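Local atomic coordinates of aminopentol aminotransferase (Sphingopyxis macrogoltabida, PDB entry 6HBS), a protein that uses pyridoxal 5'-phosphate to deaminate aminopentol, the hydrolysed form of the mycotoxin fumonisin B1, to its 2-keto product, with pyruvate as preferred amino acceptor. Residues T133-I138 with D186-A191; I138-G143 with V165-Y170. All coordinates share one frame; numbering follows the deposited sequence.

Both contacts belong to the seven-stranded mixed sheet of the class-III aminotransferase, and their centres lie 12 Å apart. Strand 137-141 is common to them: contact 1 joins its start to strand 189-194, the next strand inward, and contact 2 joins it to strand 167-170, the outermost strand of this chain on that side. Along the chain contact 2 is nested inside the loop that contact 1 closes. Ile138 takes part in both, and the pairing passes on through Leu139 N, 2.8 Å from Ala191 O. Three neighbouring parallel strands are thus hydrogen-bonded side by side, forming one end of the sheet of this cofactor-binding fold, away from the cofactor pocket.

Contact 1: T133-I138 with D186-A191; sequences TGRKTI and DGDIAA
Where helix 118-133 gives way to strand 137-141, Thr137 meets Ile189 at the start of strand 189-194 in a parallel pair of the central sheet, with a beta bulge. The next bridge joins Ile138 to Ala191, so Ala190 is the extra residue. Its methyl points at the other segment and lies against Thr137 O, and a small side chain suits this place between Thr133 OG1, at 3.6 Å from Ala190 CB, and the Ile138 CD1 methyl. The backbone bond from Ala190 N to Thr137 O, 2.8 Å, keeps the bulge tied to its neighbour.

Asp188 stands just before the strand and acts as a clamp. Its CG lies anti to the backbone N (chi1 -171°), which carries the carboxylate across to segment 133-138. There Asp188 OD1 accepts from Lys136 N at 2.9 Å and OD2 accepts from Thr137 OG1 at 2.7 Å, each donor lying well out of the carboxylate plane (about 40°). A third bond, from Thr137 N to Asp188 O, adds a backbone grip on the same residue. The methyl of Thr137 rests 3.8 Å from Ile189 CD1, so threonine serves a polar and an apolar neighbour at once.

Arg135 extends from CG to NE alongside Gly187 and Asp188. Its NH2 reaches Ile189 O at 3.0 Å, in the guanidinium plane and nearly straight at 167°, while NH1 binds Thr223 O. Before it, glycine suits the positive phi of Gly134, and Thr133 OG1 accepts from Arg135 N in an ST turn and donates to Ala129 O.

Two neutral donors, a backbone N-H and a hydroxyl, grip the Asp188 carboxylate, and with the positive ends of Arg135 and Lys136 near but not touching it, the ionised form would probably be favoured.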
loop_
_atom_site.group_PDB
_atom_site.type_symbol
_atom_site.label_atom_id
_atom_site.label_comp_id
_atom_site.label_asym_id
_atom_site.label_seq_id
_atom_site.Cartn_x
_atom_site.Cartn_y
_atom_site.Cartn_z
ATOM N N THR A 133 25.088 0.570 3.891
ATOM C CA THR A 133 26.299 -0.219 4.079
ATOM C C THR A 133 27.120 -0.341 2.801
ATOM O O THR A 133 28.265 -0.718 2.881
ATOM C CB THR A 133 25.951 -1.626 4.584
ATOM O OG1 THR A 133 25.179 -2.226 3.554
ATOM C CG2 THR A 133 25.223 -1.626 5.898
ATOM N N GLY A 134 26.494 -0.183 1.629
ATOM C CA GLY A 134 27.140 -0.489 0.347
ATOM C C GLY A 134 27.351 -1.982 0.149
ATOM O O GLY A 134 28.114 -2.365 -0.709
ATOM N N ARG A 135 26.601 -2.826 0.877
ATOM C CA ARG A 135 26.694 -4.285 0.800
ATOM C C ARG A 135 25.382 -4.866 0.283
ATOM O O ARG A 135 24.351 -4.161 0.173
ATOM C CB ARG A 135 26.998 -4.903 2.164
ATOM C CG ARG A 135 28.290 -4.396 2.776
ATOM C CD ARG A 135 28.300 -4.707 4.254
ATOM N NE ARG A 135 29.343 -4.004 4.978
ATOM C CZ ARG A 135 29.359 -3.821 6.284
ATOM N NH1 ARG A 135 30.319 -3.083 6.811
ATOM N NH2 ARG A 135 28.431 -4.369 7.057
ATOM N N LYS A 136 25.407 -6.160 -0.033
ATOM C CA LYS A 136 24.305 -6.760 -0.751
ATOM C C LYS A 136 23.418 -7.651 0.130
ATOM O O LYS A 136 22.207 -7.745 -0.158
ATOM C CB LYS A 136 24.828 -7.588 -1.918
ATOM C CG LYS A 136 25.526 -6.785 -3.000
ATOM C CD LYS A 136 25.951 -7.652 -4.136
ATOM C CE LYS A 136 26.649 -6.893 -5.235
ATOM N NZ LYS A 136 27.028 -7.819 -6.326
ATOM N N THR A 137 23.998 -8.349 1.127
ATOM C CA THR A 137 23.319 -9.522 1.679
ATOM C C THR A 137 22.348 -9.113 2.792
ATOM O O THR A 137 22.702 -8.448 3.767
ATOM C CB THR A 137 24.293 -10.624 2.135
ATOM O OG1 THR A 137 25.099 -11.018 1.014
ATOM C CG2 THR A 137 23.543 -11.832 2.663
ATOM N N ILE A 138 21.115 -9.582 2.643
ATOM C CA ILE A 138 20.079 -9.426 3.665
ATOM C C ILE A 138 19.862 -10.789 4.343
ATOM O O ILE A 138 19.581 -11.769 3.673
ATOM C CB ILE A 138 18.781 -8.890 3.025
ATOM C CG1 ILE A 138 19.009 -7.514 2.402
ATOM C CG2 ILE A 138 17.650 -8.875 4.036
ATOM C CD1 ILE A 138 19.187 -6.387 3.375
ATOM N N ASP A 186 30.868 -13.199 4.692
ATOM C CA ASP A 186 31.713 -12.343 5.464
ATOM C C ASP A 186 31.948 -11.016 4.722
ATOM O O ASP A 186 32.278 -11.030 3.551
ATOM C CB ASP A 186 33.088 -12.974 5.682
ATOM C CG ASP A 186 33.895 -12.247 6.728
ATOM O OD1 ASP A 186 33.541 -12.373 7.900
ATOM O OD2 ASP A 186 34.868 -11.579 6.350
ATOM N N GLY A 187 31.751 -9.890 5.419
ATOM C CA GLY A 187 32.006 -8.545 4.889
ATOM C C GLY A 187 30.856 -7.991 4.038
ATOM O O GLY A 187 30.933 -6.859 3.538
ATOM N N ASP A 188 29.791 -8.763 3.828
ATOM C CA ASP A 188 28.779 -8.322 2.860
ATOM C C ASP A 188 27.383 -8.258 3.487
ATOM O O ASP A 188 26.408 -8.309 2.742
ATOM C CB ASP A 188 28.750 -9.228 1.637
ATOM C CG ASP A 188 27.876 -8.695 0.510
ATOM O OD1 ASP A 188 27.947 -7.481 0.217
ATOM O OD2 ASP A 188 27.119 -9.488 -0.045
ATOM N N ILE A 189 27.271 -8.181 4.815
ATOM C CA ILE A 189 25.904 -8.178 5.420
ATOM C C ILE A 189 25.412 -6.723 5.511
ATOM O O ILE A 189 25.994 -5.871 6.181
ATOM C CB ILE A 189 25.823 -8.879 6.785
ATOM C CG1 ILE A 189 26.393 -10.303 6.740
ATOM C CG2 ILE A 189 24.380 -8.845 7.301
ATOM C CD1 ILE A 189 25.755 -11.182 5.716
ATOM N N ALA A 190 24.293 -6.470 4.838
ATOM C CA ALA A 190 23.655 -5.147 4.864
ATOM C C ALA A 190 22.738 -5.047 6.086
ATOM O O ALA A 190 22.680 -4.015 6.761
ATOM C CB ALA A 190 22.891 -4.943 3.588
ATOM N N ALA A 191 22.018 -6.141 6.380
ATOM C CA ALA A 191 21.076 -6.164 7.481
ATOM C C ALA A 191 20.718 -7.590 7.910
ATOM O O ALA A 191 20.814 -8.535 7.113
ATOM C CB ALA A 191 19.829 -5.435 7.073
#

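Contact 2: I138-G143 with V165-Y170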
loop_
_atom_site.group_PDB
_atom_site.type_symbol
_atom_site.label_atom_id
_atom_site.label_comp_id
_atom_site.label_asym_id
_atom_site.label_seq_id
_atom_site.Cartn_x
_atom_site.Cartn_y
_atom_site.Cartn_z
ATOM N N ILE A 138 21.115 -9.582 2.643
ATOM C CA ILE A 138 20.079 -9.426 3.665
ATOM C C ILE A 138 19.862 -10.789 4.343
ATOM O O ILE A 138 19.581 -11.769 3.673
ATOM C CB ILE A 138 18.781 -8.890 3.025
ATOM C CG1 ILE A 138 19.009 -7.514 2.402
ATOM C CG2 ILE A 138 17.650 -8.875 4.036
ATOM C CD1 ILE A 138 19.187 -6.387 3.375
ATOM N N LEU A 139 20.013 -10.835 5.665
ATOM C CA LEU A 139 19.807 -12.106 6.393
ATOM C C LEU A 139 18.381 -12.179 6.953
ATOM O O LEU A 139 17.993 -11.318 7.748
ATOM C CB LEU A 139 20.827 -12.211 7.524
ATOM C CG LEU A 139 22.294 -12.299 7.083
ATOM C CD1 LEU A 139 23.217 -12.478 8.283
ATOM C CD2 LEU A 139 22.483 -13.376 6.041
ATOM N N CYS A 140 17.651 -13.241 6.603
ATOM C CA CYS A 140 16.304 -13.482 7.147
ATOM C C CYS A 140 16.261 -14.909 7.713
ATOM O O CYS A 140 17.059 -15.764 7.324
ATOM C CB CYS A 140 15.237 -13.304 6.069
ATOM S SG CYS A 140 15.237 -11.625 5.380
ATOM N N ALA A 141 15.360 -15.131 8.670
ATOM C CA ALA A 141 15.113 -16.449 9.236
ATOM C C ALA A 141 14.363 -17.293 8.208
ATOM O O ALA A 141 13.430 -16.787 7.562
ATOM C CB ALA A 141 14.301 -16.289 10.501
ATOM N N LYS A 142 14.746 -18.577 8.063
ATOM C CA LYS A 142 14.019 -19.522 7.237
ATOM C C LYS A 142 12.545 -19.537 7.657
ATOM O O LYS A 142 12.242 -19.656 8.848
ATOM C CB LYS A 142 14.507 -20.963 7.431
ATOM C CG LYS A 142 15.864 -21.269 6.842
ATOM C CD LYS A 142 16.421 -22.643 7.252
ATOM C CE LYS A 142 17.877 -22.822 6.855
ATOM N NZ LYS A 142 18.784 -22.069 7.765
ATOM N N GLY A 143 11.662 -19.379 6.675
ATOM C CA GLY A 143 10.203 -19.408 6.847
ATOM C C GLY A 143 9.624 -18.142 7.484
ATOM O O GLY A 143 8.453 -18.122 7.767
ATOM N N VAL A 165 18.477 -13.339 -4.849
ATOM C CA VAL A 165 19.795 -13.968 -4.908
ATOM C C VAL A 165 20.676 -13.442 -3.765
ATOM O O VAL A 165 21.581 -14.134 -3.333
ATOM C CB VAL A 165 20.460 -13.781 -6.299
ATOM C CG1 VAL A 165 20.742 -12.320 -6.638
ATOM C CG2 VAL A 165 21.745 -14.614 -6.429
ATOM N N HIS A 166 20.409 -12.223 -3.269
ATOM C CA HIS A 166 21.208 -11.630 -2.196
ATOM C C HIS A 166 20.407 -11.573 -0.887
ATOM O O HIS A 166 20.624 -10.704 -0.085
ATOM C CB HIS A 166 21.760 -10.258 -2.623
ATOM C CG HIS A 166 22.832 -10.387 -3.652
ATOM N ND1 HIS A 166 24.013 -11.080 -3.388
ATOM C CD2 HIS A 166 22.888 -10.002 -4.946
ATOM C CE1 HIS A 166 24.763 -11.075 -4.490
ATOM N NE2 HIS A 166 24.092 -10.436 -5.459
ATOM N N VAL A 167 19.506 -12.528 -0.694
ATOM C CA VAL A 167 18.886 -12.816 0.597
ATOM C C VAL A 167 19.437 -14.171 1.037
ATOM O O VAL A 167 19.401 -15.096 0.254
ATOM C CB VAL A 167 17.349 -12.883 0.505
ATOM C CG1 VAL A 167 16.705 -13.122 1.871
ATOM C CG2 VAL A 167 16.802 -11.632 -0.183
ATOM N N ALA A 168 19.950 -14.239 2.256
ATOM C CA ALA A 168 20.451 -15.489 2.822
ATOM C C ALA A 168 19.747 -15.746 4.156
ATOM O O ALA A 168 19.185 -14.836 4.732
ATOM C CB ALA A 168 21.955 -15.447 2.983
ATOM N N TYR A 169 19.842 -16.986 4.652
ATOM C CA TYR A 169 18.918 -17.452 5.687
ATOM C C TYR A 169 19.701 -18.014 6.864
ATOM O O TYR A 169 20.846 -18.512 6.700
ATOM C CB TYR A 169 17.916 -18.432 5.093
ATOM C CG TYR A 169 17.104 -17.852 3.959
ATOM C CD1 TYR A 169 16.025 -17.007 4.190
ATOM C CD2 TYR A 169 17.459 -18.097 2.643
ATOM C CE1 TYR A 169 15.303 -16.455 3.138
ATOM C CE2 TYR A 169 16.760 -17.543 1.582
ATOM C CZ TYR A 169 15.669 -16.730 1.828
ATOM O OH TYR A 169 14.996 -16.185 0.771
ATOM N N TYR A 170 19.090 -17.883 8.045
ATOM C CA TYR A 170 19.548 -18.482 9.286
ATOM C C TYR A 170 18.329 -19.141 9.951
ATOM O O TYR A 170 17.194 -18.896 9.549
ATOM C CB TYR A 170 20.206 -17.442 10.201
ATOM C CG TYR A 170 19.268 -16.346 10.665
ATOM C CD1 TYR A 170 19.081 -15.176 9.937
ATOM C CD2 TYR A 170 18.521 -16.497 11.812
ATOM C CE1 TYR A 170 18.198 -14.189 10.354
ATOM C CE2 TYR A 170 17.642 -15.522 12.254
ATOM C CZ TYR A 170 17.469 -14.361 11.523
ATOM O OH TYR A 170 16.548 -13.430 11.966
HETATM O O HOH W 1 21.358 -21.279 7.688
#
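A chi1 of 63° sets the ring of Tyr170 between its backbone N and carbonyl carbon, which lays it over strand 137-141 at Ala141. Ala141 CA lies 3.8 Å above the ring plane, over its centre, and the methyl makes an off-centre CH-pi contact, with CB 4.2 Å from the Tyr170 ring centroid. Alanine is small enough to let the ring lie so close. Leu139 O lies at the ring's edge, near its plane, 3.9 Å from Tyr170 CE1, and the hydroxyl of Tyr170 donates to Phe193 O, so the tyrosine spans strand 137-141.

The ring of Tyr169 leaves on the other face, with Cys140 and Val167, where Cys140 SG touches Val167 CG1 at 4.1 Å. On the face of Tyr170, one branch of Leu139, CD2, packs 3.7 Å from the Ala168 methyl, and helix 175-184 covers both Leu139 and Tyr170.

Lys142 bends at its last torsion (chi4 76°), bringing NZ back beside Tyr170; a water accepts from Lys142 NZ at 2.7 Å and donates to Tyr169 O. Its aliphatic CG lies against Tyr169 CB.

Five backbone bonds run between the two strands and their flanks, from Ile138 N to His166 O at 3.0 Å through to Lys142 N with Tyr170 O at 2.9 Å. This in-register parallel pairing, with strand axes turned by 40°, is the twisted edge of an alpha/beta aminotransferase sheet.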